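Local coordinates for protein neuraminidase (PDB 4FVK) that is a neuraminidase-like surface glycoprotein of a bat influenza A virus, a tetramer of six-bladed beta-propellers predicted to cleave terminal sialic acid from glycoconjugates, at residues K191-T196 against L234-V239. Residues are numbered along the deposited sequence; the frame is centred on the assembly and turned at random.
Sequences KQLNTT and LNYQIV. With NAG (2-acetamido-2-deoxy-beta-D-glucopyranose), chain C.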
# COMPACT_ATOMS: atom_id res chain seq x y z
N LYS A 191 30.77 -1.70 27.93
CA LYS A 191 32.05 -2.23 28.31
C LYS A 191 33.02 -2.07 27.15
O LYS A 191 32.71 -2.45 26.02
CB LYS A 191 31.93 -3.70 28.68
CG LYS A 191 33.19 -4.23 29.37
CD LYS A 191 32.88 -5.48 30.15
CE LYS A 191 33.95 -5.75 31.19
NZ LYS A 191 33.83 -7.13 31.72
N GLN A 192 34.19 -1.50 27.42
CA GLN A 192 35.22 -1.40 26.41
C GLN A 192 35.92 -2.74 26.30
O GLN A 192 36.22 -3.39 27.31
CB GLN A 192 36.21 -0.29 26.74
CG GLN A 192 37.16 0.03 25.60
CD GLN A 192 37.52 1.50 25.54
OE1 GLN A 192 36.65 2.37 25.58
NE2 GLN A 192 38.81 1.79 25.44
N LEU A 193 36.14 -3.19 25.08
CA LEU A 193 36.81 -4.45 24.89
C LEU A 193 38.31 -4.22 24.87
O LEU A 193 38.78 -3.19 24.39
CB LEU A 193 36.37 -5.12 23.58
CG LEU A 193 34.88 -5.42 23.45
CD1 LEU A 193 34.58 -5.94 22.06
CD2 LEU A 193 34.41 -6.38 24.53
N ASN A 194 39.06 -5.19 25.37
CA ASN A 194 40.50 -5.15 25.21
C ASN A 194 40.84 -5.76 23.87
O ASN A 194 40.88 -6.97 23.71
CB ASN A 194 41.20 -5.88 26.36
CG ASN A 194 42.69 -6.02 26.14
OD1 ASN A 194 43.27 -5.39 25.26
ND2 ASN A 194 43.33 -6.87 26.97
N THR A 195 41.06 -4.91 22.87
CA THR A 195 41.35 -5.40 21.54
C THR A 195 42.73 -4.99 21.07
O THR A 195 42.95 -4.83 19.86
CB THR A 195 40.34 -4.86 20.52
OG1 THR A 195 40.37 -3.43 20.55
CG2 THR A 195 38.93 -5.37 20.83
N THR A 196 43.65 -4.82 22.02
CA THR A 196 45.03 -4.48 21.73
C THR A 196 45.60 -5.46 20.71
O THR A 196 45.48 -6.67 20.88
CB THR A 196 45.88 -4.56 23.01
OG1 THR A 196 45.24 -3.80 24.05
CG2 THR A 196 47.30 -4.02 22.79
N LEU A 234 28.15 -9.04 30.31
CA LEU A 234 29.28 -8.49 29.56
C LEU A 234 30.67 -9.09 29.90
O LEU A 234 31.70 -8.48 29.62
CB LEU A 234 29.29 -6.96 29.62
CG LEU A 234 27.91 -6.30 29.40
CD1 LEU A 234 28.02 -4.77 29.45
CD2 LEU A 234 27.25 -6.78 28.09
N ASN A 235 30.69 -10.27 30.49
CA ASN A 235 31.92 -11.07 30.51
C ASN A 235 32.17 -11.61 29.10
O ASN A 235 31.26 -12.14 28.45
CB ASN A 235 31.79 -12.23 31.50
CG ASN A 235 33.15 -12.80 31.93
OD1 ASN A 235 34.21 -12.22 31.66
ND2 ASN A 235 33.12 -13.95 32.61
N TYR A 236 33.39 -11.47 28.60
CA TYR A 236 33.62 -11.81 27.21
C TYR A 236 34.95 -12.48 26.96
O TYR A 236 35.83 -12.48 27.82
CB TYR A 236 33.57 -10.54 26.35
CG TYR A 236 34.77 -9.66 26.56
CD1 TYR A 236 35.84 -9.70 25.67
CD2 TYR A 236 34.85 -8.81 27.65
CE1 TYR A 236 36.95 -8.92 25.87
CE2 TYR A 236 35.98 -8.01 27.86
CZ TYR A 236 37.01 -8.07 26.96
OH TYR A 236 38.14 -7.29 27.12
N GLN A 237 35.10 -13.02 25.75
CA GLN A 237 36.37 -13.51 25.23
C GLN A 237 36.45 -13.21 23.73
O GLN A 237 35.44 -13.24 23.02
CB GLN A 237 36.51 -15.03 25.48
CG GLN A 237 35.26 -15.81 25.08
CD GLN A 237 35.34 -17.33 25.32
OE1 GLN A 237 35.77 -18.07 24.45
NE2 GLN A 237 34.87 -17.79 26.48
N ILE A 238 37.65 -12.92 23.27
CA ILE A 238 37.95 -12.77 21.85
C ILE A 238 38.92 -13.87 21.44
O ILE A 238 40.02 -13.96 21.99
CB ILE A 238 38.59 -11.41 21.56
CG1 ILE A 238 37.53 -10.29 21.69
CG2 ILE A 238 39.22 -11.43 20.17
CD1 ILE A 238 38.07 -8.88 21.67
N VAL A 239 38.51 -14.71 20.49
CA VAL A 239 39.37 -15.79 20.01
C VAL A 239 39.59 -15.76 18.50
O VAL A 239 38.79 -15.21 17.74
CB VAL A 239 38.85 -17.19 20.40
CG1 VAL A 239 38.60 -17.28 21.90
CG2 VAL A 239 37.60 -17.55 19.59
C1 NAG C . 44.69 -7.14 26.57
C2 NAG C . 45.51 -7.70 27.74
C3 NAG C . 46.93 -8.08 27.33
C4 NAG C . 46.97 -8.84 26.01
C5 NAG C . 46.07 -8.15 24.98
C6 NAG C . 46.03 -8.87 23.65
C7 NAG C . 44.95 -6.93 30.00
C8 NAG C . 44.95 -5.78 30.95
N2 NAG C . 45.56 -6.74 28.83
O3 NAG C . 47.55 -8.83 28.36
O4 NAG C . 48.31 -8.87 25.55
O5 NAG C . 44.76 -8.05 25.49
O6 NAG C . 45.46 -10.14 23.85
O7 NAG C . 44.40 -7.99 30.31
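Tyr236 lays its ring over Leu193 and reaches on with its hydroxyl to the backbone of Asn194. The CB of Tyr236 points toward 191-196; with chi1 at 72°, CG sits between the backbone N and the carbonyl carbon. From CG to CZ all six ring carbons lie 3.8 to 4.0 Å from the same methyl, Leu193 CD2, which stands 3.6 Å from the ring centroid and only 5° off the normal: a CH-pi contact centred on the face. Leu234 O lies in the ring plane, at its edge. At the tip, Tyr236 OH accepts a hydrogen bond from Asn194 N at 2.9 Å, nearly straight at 166°, and lies 3.5 Å from Asn194 CB.

Two further contacts flank the ring. Lys191, extended from CB outward, slides past Leu234 in the opposite direction; its CD is 3.9 Å from Leu234 CB, and NZ makes a weak hydrogen bond to Leu234 O. Beyond the tyrosine, Ile238 CD1 meets Thr195 CG2 at 3.7 Å.

The segments run nearly parallel, yet they are not paired as strands: 191-196 continues from the edge strand 186-192 of one four-stranded sheet, and 234-239 leads into the edge strand 236-239 of the next, so side chains join neighbouring blades of the propeller. Strand 176-183 backs Leu193 and Leu234 through Ile179, while Leu228 and Phe230 lie against Tyr236.

Asn194 carries an N-linked NAG, its ND2 bonded to C1, and its OD1 takes a hydrogen bond from Thr196 OG1 within the Asn-Thr-Thr sequon. The chemistry thus divides at Asn194: its side-chain ND2 attaches the sugar, while its backbone N-H is tied to a phenol whose ring packs on the preceding leucine, which probably helps hold the glycosylated loop against the next blade.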